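Local atomic coordinates of Old Yellow Enzyme (Pichia, PDB entry 6AGZ), a protein that probably reduces the activated carbon-carbon double bonds of enone compounds, with its bound flavin mononucleotide passing on the hydride. Residues 173-178 against 182-187; 198-203 against 252-257. All blocks are in the same frame, centred on the assembly; numbering follows the deposited sequence.

Both contacts belong to one TIM-barrel fold, built on eight parallel strands, and they follow one another in series along the chain. Contact 1 lies between the barrel wall and the helical layer outside it, where helix 158-179 leads into strand 183-187, the fourth in barrel order. Contact 2 comes later and joins two loops: one follows helix 193-198, and the other runs from the fifth strand, 236-240, to helix 258-274. The contact centres are about 29 Å apart and the nearest atoms about 8 Å, without touching. Contact 1 thus lies on a strand whose last residue, H187, reaches the flavin, whereas contact 2 joins successive strand-to-helix connections farther out, close to the second subunit.

Contact 1. Residues 173-178 against 182-187; sequences KNAIQK and DMVEVH. With FMN (flavin mononucleotide), chain C.
Van der Waals packing of I176 on the M183-V184 peptide carries most of this helix-strand junction. The I176 methyl CD1 lies 3.5 Å from M183 C, and it also makes an apolar contact with the side chain of V184, with CD1 4.2 Å from V184 CB. CG1 stands anti to the carbonyl carbon of I176 (chi1 -63°), and a further bend at chi2 carries CD1 to the strand. Beside it, A175 CB forms a second apolar pair, facing V184 CG2 at 4.4 Å. V227 and V231 of helix 218-231 touch V184 and I176 respectively.

The pair is the helix and second strand of a beta-alpha-beta crossover, right-handed as in TIM barrels: helix 158-179 packs outside, antiparallel to strand 183-187 (164° between the segment axes, 8.0 Å at closest approach), while strand 106-112 runs parallel beside the strand. V184 points outward to the helix, whereas M183 and E185 turn to the opposite side.

Polar bonds lie around this apolar patch. On the helix surface, K173 NZ meets a lone pair of Q177 OE1 in the carbonyl plane, 3.1 Å away. D182 OD2 accepts from both H101 NE2 and the backbone N of I107.

Flavin contact comes at the strand's far end. H187 turns one ring face to FMN O2, which stands 3.4 Å above the ring plane and is displaced toward its rim; H187 NE2 is the atom nearest to it, 3.4 Å from FMN O2. H187 ND1 bonds to A189 N, a link that should restrict ring rotation, and W112 meets the imidazole with nearly parallel planes.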
loop_
_atom_site.group_PDB
_atom_site.type_symbol
_atom_site.label_atom_id
_atom_site.label_comp_id
_atom_site.label_asym_id
_atom_site.label_seq_id
_atom_site.Cartn_x
_atom_site.Cartn_y
_atom_site.Cartn_z
ATOM N N LYS A 173 -2.845 -29.993 -10.915
ATOM C CA LYS A 173 -3.057 -30.818 -12.101
ATOM C C LYS A 173 -4.235 -31.765 -11.911
ATOM O O LYS A 173 -5.040 -31.954 -12.833
ATOM C CB LYS A 173 -1.784 -31.597 -12.434
ATOM C CG LYS A 173 -0.668 -30.738 -13.008
ATOM C CD LYS A 173 0.644 -31.503 -13.073
ATOM C CE LYS A 173 0.557 -32.689 -14.022
ATOM N NZ LYS A 173 0.362 -32.265 -15.437
ATOM N N ASN A 174 -4.355 -32.373 -10.726
ATOM C CA ASN A 174 -5.504 -33.231 -10.452
ATOM C C ASN A 174 -6.812 -32.458 -10.560
ATOM O O ASN A 174 -7.792 -32.955 -11.126
ATOM C CB ASN A 174 -5.378 -33.862 -9.064
ATOM C CG ASN A 174 -4.282 -34.902 -8.991
ATOM O OD1 ASN A 174 -3.796 -35.383 -10.014
ATOM N ND2 ASN A 174 -3.891 -35.263 -7.775
ATOM N N ALA A 175 -6.846 -31.237 -10.023
ATOM C CA ALA A 175 -8.072 -30.448 -10.046
ATOM C C ALA A 175 -8.436 -30.033 -11.466
ATOM O O ALA A 175 -9.549 -30.292 -11.939
ATOM C CB ALA A 175 -7.920 -29.221 -9.144
ATOM N N ILE A 176 -7.502 -29.388 -12.167
ATOM C CA ILE A 176 -7.813 -28.811 -13.472
ATOM C C ILE A 176 -7.975 -29.902 -14.523
ATOM O O ILE A 176 -8.991 -29.963 -15.225
ATOM C CB ILE A 176 -6.728 -27.797 -13.880
ATOM C CG1 ILE A 176 -6.697 -26.627 -12.895
ATOM C CG2 ILE A 176 -6.967 -27.304 -15.300
ATOM C CD1 ILE A 176 -8.007 -25.874 -12.809
ATOM N N GLN A 177 -6.979 -30.776 -14.651
ATOM C CA GLN A 177 -6.916 -31.690 -15.784
ATOM C C GLN A 177 -7.708 -32.974 -15.563
ATOM O O GLN A 177 -8.354 -33.465 -16.495
ATOM C CB GLN A 177 -5.455 -32.017 -16.099
ATOM C CG GLN A 177 -4.653 -30.803 -16.543
ATOM C CD GLN A 177 -3.156 -31.021 -16.459
ATOM O OE1 GLN A 177 -2.693 -32.075 -16.024
ATOM N NE2 GLN A 177 -2.390 -30.019 -16.877
ATOM N N LYS A 178 -7.677 -33.533 -14.355
ATOM C CA LYS A 178 -8.390 -34.779 -14.098
ATOM C C LYS A 178 -9.836 -34.537 -13.669
ATOM O O LYS A 178 -10.758 -35.128 -14.239
ATOM C CB LYS A 178 -7.649 -35.604 -13.040
ATOM C CG LYS A 178 -6.288 -36.102 -13.502
ATOM C CD LYS A 178 -5.735 -37.172 -12.572
ATOM C CE LYS A 178 -4.410 -37.714 -13.089
ATOM N NZ LYS A 178 -3.906 -38.846 -12.264
ATOM N N ASP A 182 -12.671 -25.398 -13.296
ATOM C CA ASP A 182 -12.372 -24.274 -14.176
ATOM C C ASP A 182 -11.157 -23.492 -13.692
ATOM O O ASP A 182 -10.369 -23.001 -14.507
ATOM C CB ASP A 182 -13.589 -23.356 -14.294
ATOM C CG ASP A 182 -14.796 -24.062 -14.882
ATOM O OD1 ASP A 182 -14.833 -24.250 -16.118
ATOM O OD2 ASP A 182 -15.706 -24.433 -14.113
ATOM N N MET A 183 -10.990 -23.365 -12.378
ATOM C CA MET A 183 -9.819 -22.722 -11.807
ATOM C C MET A 183 -9.345 -23.522 -10.605
ATOM O O MET A 183 -10.028 -24.426 -10.117
ATOM C CB MET A 183 -10.095 -21.275 -11.372
ATOM C CG MET A 183 -10.547 -20.348 -12.476
ATOM S SD MET A 183 -12.340 -20.211 -12.536
ATOM C CE MET A 183 -12.533 -18.923 -13.767
ATOM N N VAL A 184 -8.156 -23.169 -10.132
ATOM C CA VAL A 184 -7.631 -23.653 -8.865
ATOM C C VAL A 184 -7.172 -22.433 -8.076
ATOM O O VAL A 184 -6.430 -21.592 -8.597
ATOM C CB VAL A 184 -6.500 -24.685 -9.064
ATOM C CG1 VAL A 184 -5.237 -24.060 -9.663
ATOM C CG2 VAL A 184 -6.200 -25.399 -7.768
ATOM N N GLU A 185 -7.666 -22.298 -6.850
ATOM C CA GLU A 185 -7.447 -21.101 -6.048
ATOM C C GLU A 185 -6.487 -21.424 -4.914
ATOM O O GLU A 185 -6.749 -22.320 -4.105
ATOM C CB GLU A 185 -8.761 -20.550 -5.496
ATOM C CG GLU A 185 -8.569 -19.388 -4.533
ATOM C CD GLU A 185 -9.877 -18.831 -4.014
ATOM O OE1 GLU A 185 -10.866 -18.824 -4.777
ATOM O OE2 GLU A 185 -9.918 -18.403 -2.843
ATOM N N VAL A 186 -5.383 -20.688 -4.854
ATOM C CA VAL A 186 -4.383 -20.884 -3.814
ATOM C C VAL A 186 -4.830 -20.121 -2.572
ATOM O O VAL A 186 -4.914 -18.889 -2.579
ATOM C CB VAL A 186 -2.997 -20.432 -4.284
ATOM C CG1 VAL A 186 -2.032 -20.444 -3.135
ATOM C CG2 VAL A 186 -2.501 -21.341 -5.397
ATOM N N HIS A 187 -5.142 -20.859 -1.507
ATOM C CA HIS A 187 -5.514 -20.267 -0.226
ATOM C C HIS A 187 -4.248 -19.756 0.450
ATOM O O HIS A 187 -3.403 -20.547 0.883
ATOM C CB HIS A 187 -6.234 -21.293 0.645
ATOM C CG HIS A 187 -6.900 -20.713 1.853
ATOM N ND1 HIS A 187 -6.587 -19.467 2.355
ATOM C CD2 HIS A 187 -7.866 -21.211 2.662
ATOM C CE1 HIS A 187 -7.331 -19.224 3.420
ATOM N NE2 HIS A 187 -8.116 -20.265 3.627
HETATM N N1 FMN C . -12.657 -18.861 3.435
HETATM C C2 FMN C . -11.651 -19.526 2.760
HETATM O O2 FMN C . -10.844 -18.894 2.079
HETATM N N3 FMN C . -11.545 -20.899 2.848
HETATM C C4 FMN C . -12.447 -21.610 3.610
HETATM O O4 FMN C . -12.360 -22.834 3.694
HETATM C C4A FMN C . -13.459 -20.942 4.288
HETATM N N5 FMN C . -14.357 -21.655 5.049
HETATM C C5A FMN C . -15.365 -21.001 5.721
HETATM C C6 FMN C . -16.267 -21.729 6.487
HETATM C C7 FMN C . -17.286 -21.077 7.169
HETATM C C7M FMN C . -18.261 -21.864 7.992
HETATM C C8 FMN C . -17.403 -19.696 7.089
HETATM C C8M FMN C . -18.503 -18.991 7.825
HETATM C C9 FMN C . -16.499 -18.969 6.326
HETATM C C9A FMN C . -15.478 -19.618 5.637
HETATM N N10 FMN C . -14.574 -18.899 4.876
HETATM C C10 FMN C . -13.565 -19.561 4.202
HETATM C "C1'" FMN C . -14.697 -17.405 4.770
HETATM C "C2'" FMN C . -15.704 -17.101 3.658
HETATM O "O2'" FMN C . -15.210 -17.601 2.435
HETATM C "C3'" FMN C . -16.024 -15.613 3.521
HETATM O "O3'" FMN C . -14.865 -14.903 3.145
HETATM C "C4'" FMN C . -16.585 -15.050 4.823
HETATM O "O4'" FMN C . -17.587 -15.909 5.318
HETATM C "C5'" FMN C . -17.186 -13.664 4.628
HETATM O "O5'" FMN C . -18.158 -13.711 3.606
HETATM P P FMN C . -19.720 -13.570 3.970
HETATM O O1P FMN C . -19.921 -12.325 4.802
HETATM O O2P FMN C . -20.534 -13.464 2.703
HETATM O O3P FMN C . -20.155 -14.787 4.749
#

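Contact 2. Residues 198-203 against 252-257; sequences IQTTAN and VDAEVH
The flat peptide unit joining A254 to E255 meets T200 through its N-H, and neither segment stacks a ring or amide on the other. E255 N donates to T200 OG1 over 3.5 Å, a weak bond bent to 140° at the hydrogen. The flat amide of Q199, nearby, is held at both polar ends, NE2 by D195 OD1 and OE1 by G250 N, and T201 OG1 to G248 O is a further tie between the loops.

T200 divides its two branches between different neighbours. With OG1 set between its own backbone N and carbonyl carbon (chi1 55°), the hydroxyl oxygen also packs against A254, OG1 to CB 3.6 Å, while the methyl CG2 leans toward V256, 4.4 Å from its CB.

In the TIM barrel these are successive beta-alpha connections, following the fourth and fifth strands. They meet where one segment has just left helix 193-198 and the other is about to enter helix 258-274. H257 is the N-cap of that second helix, its ND1 bonded to I259 N. At the subunit interface, H257 N bonds to S267 OG of the second subunit, and E255 packs on R271 of that subunit.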
loop_
_atom_site.group_PDB
_atom_site.type_symbol
_atom_site.label_atom_id
_atom_site.label_comp_id
_atom_site.label_asym_id
_atom_site.label_seq_id
_atom_site.Cartn_x
_atom_site.Cartn_y
_atom_site.Cartn_z
ATOM N N ILE A 198 3.942 -15.448 4.974
ATOM C CA ILE A 198 3.858 -14.018 4.687
ATOM C C ILE A 198 4.000 -13.185 5.960
ATOM O O ILE A 198 4.589 -12.096 5.933
ATOM C CB ILE A 198 2.539 -13.709 3.955
ATOM C CG1 ILE A 198 2.487 -14.440 2.613
ATOM C CG2 ILE A 198 2.369 -12.215 3.742
ATOM C CD1 ILE A 198 1.152 -14.321 1.911
ATOM N N GLN A 199 3.490 -13.677 7.087
ATOM C CA GLN A 199 3.354 -12.861 8.289
ATOM C C GLN A 199 4.662 -12.787 9.069
ATOM O O GLN A 199 5.328 -13.805 9.285
ATOM C CB GLN A 199 2.248 -13.420 9.184
ATOM C CG GLN A 199 0.865 -13.409 8.552
ATOM C CD GLN A 199 0.297 -12.013 8.397
ATOM O OE1 GLN A 199 0.714 -11.079 9.085
ATOM N NE2 GLN A 199 -0.661 -11.861 7.491
ATOM N N THR A 200 5.021 -11.574 9.504
ATOM C CA THR A 200 6.181 -11.407 10.376
ATOM C C THR A 200 5.974 -12.090 11.720
ATOM O O THR A 200 6.941 -12.555 12.336
ATOM C CB THR A 200 6.477 -9.921 10.590
ATOM O OG1 THR A 200 5.305 -9.262 11.085
ATOM C CG2 THR A 200 6.912 -9.264 9.287
ATOM N N THR A 201 4.726 -12.157 12.194
ATOM C CA THR A 201 4.449 -12.802 13.472
ATOM C C THR A 201 4.786 -14.287 13.440
ATOM O O THR A 201 5.186 -14.854 14.463
ATOM C CB THR A 201 2.980 -12.610 13.854
ATOM O OG1 THR A 201 2.143 -13.037 12.771
ATOM C CG2 THR A 201 2.696 -11.149 14.167
ATOM N N ALA A 202 4.639 -14.929 12.281
ATOM C CA ALA A 202 4.826 -16.368 12.172
ATOM C C ALA A 202 6.149 -16.768 11.532
ATOM O O ALA A 202 6.604 -17.897 11.750
ATOM C CB ALA A 202 3.677 -16.990 11.369
ATOM N N ASN A 203 6.778 -15.881 10.761
ATOM C CA ASN A 203 7.965 -16.214 9.979
ATOM C C ASN A 203 9.178 -15.514 10.585
ATOM O O ASN A 203 9.350 -14.301 10.420
ATOM C CB ASN A 203 7.773 -15.816 8.515
ATOM C CG ASN A 203 8.876 -16.344 7.613
ATOM O OD1 ASN A 203 9.935 -16.759 8.080
ATOM N ND2 ASN A 203 8.627 -16.330 6.307
ATOM N N VAL A 252 -2.731 -5.194 10.759
ATOM C CA VAL A 252 -2.110 -3.876 10.825
ATOM C C VAL A 252 -1.093 -3.754 11.949
ATOM O O VAL A 252 -0.326 -2.784 11.977
ATOM C CB VAL A 252 -3.180 -2.777 10.988
ATOM C CG1 VAL A 252 -4.031 -2.679 9.734
ATOM C CG2 VAL A 252 -4.045 -3.059 12.206
ATOM N N ASP A 253 -1.073 -4.704 12.883
ATOM C CA ASP A 253 -0.135 -4.684 13.997
ATOM C C ASP A 253 1.186 -5.369 13.676
ATOM O O ASP A 253 2.075 -5.393 14.534
ATOM C CB ASP A 253 -0.763 -5.339 15.229
ATOM C CG ASP A 253 -1.890 -4.513 15.810
ATOM O OD1 ASP A 253 -2.966 -5.086 16.080
ATOM O OD2 ASP A 253 -1.697 -3.294 16.000
ATOM N N ALA A 254 1.330 -5.928 12.479
ATOM C CA ALA A 254 2.591 -6.542 12.092
ATOM C C ALA A 254 3.727 -5.525 12.146
ATOM O O ALA A 254 3.522 -4.318 11.991
ATOM C CB ALA A 254 2.478 -7.138 10.689
ATOM N N GLU A 255 4.941 -6.032 12.379
ATOM C CA GLU A 255 6.111 -5.164 12.441
ATOM C C GLU A 255 6.355 -4.468 11.107
ATOM O O GLU A 255 6.915 -3.366 11.075
ATOM C CB GLU A 255 7.329 -5.980 12.876
ATOM C CG GLU A 255 8.678 -5.422 12.487
ATOM C CD GLU A 255 9.741 -6.500 12.424
ATOM O OE1 GLU A 255 10.905 -6.209 12.082
ATOM O OE2 GLU A 255 9.413 -7.669 12.729
ATOM N N VAL A 256 5.915 -5.073 10.005
ATOM C CA VAL A 256 5.872 -4.422 8.703
ATOM C C VAL A 256 4.417 -4.379 8.260
ATOM O O VAL A 256 3.733 -5.410 8.270
ATOM C CB VAL A 256 6.748 -5.156 7.671
ATOM C CG1 VAL A 256 6.633 -4.490 6.307
ATOM C CG2 VAL A 256 8.198 -5.180 8.128
ATOM N N HIS A 257 3.951 -3.195 7.877
ATOM C CA HIS A 257 2.531 -2.992 7.621
ATOM C C HIS A 257 2.063 -3.874 6.463
ATOM O O HIS A 257 2.798 -4.056 5.484
ATOM C CB HIS A 257 2.255 -1.519 7.308
ATOM C CG HIS A 257 0.830 -1.109 7.505
ATOM N ND1 HIS A 257 -0.141 -1.303 6.546
ATOM C CD2 HIS A 257 0.210 -0.512 8.551
ATOM C CE1 HIS A 257 -1.296 -0.846 6.993
ATOM N NE2 HIS A 257 -1.111 -0.360 8.206
#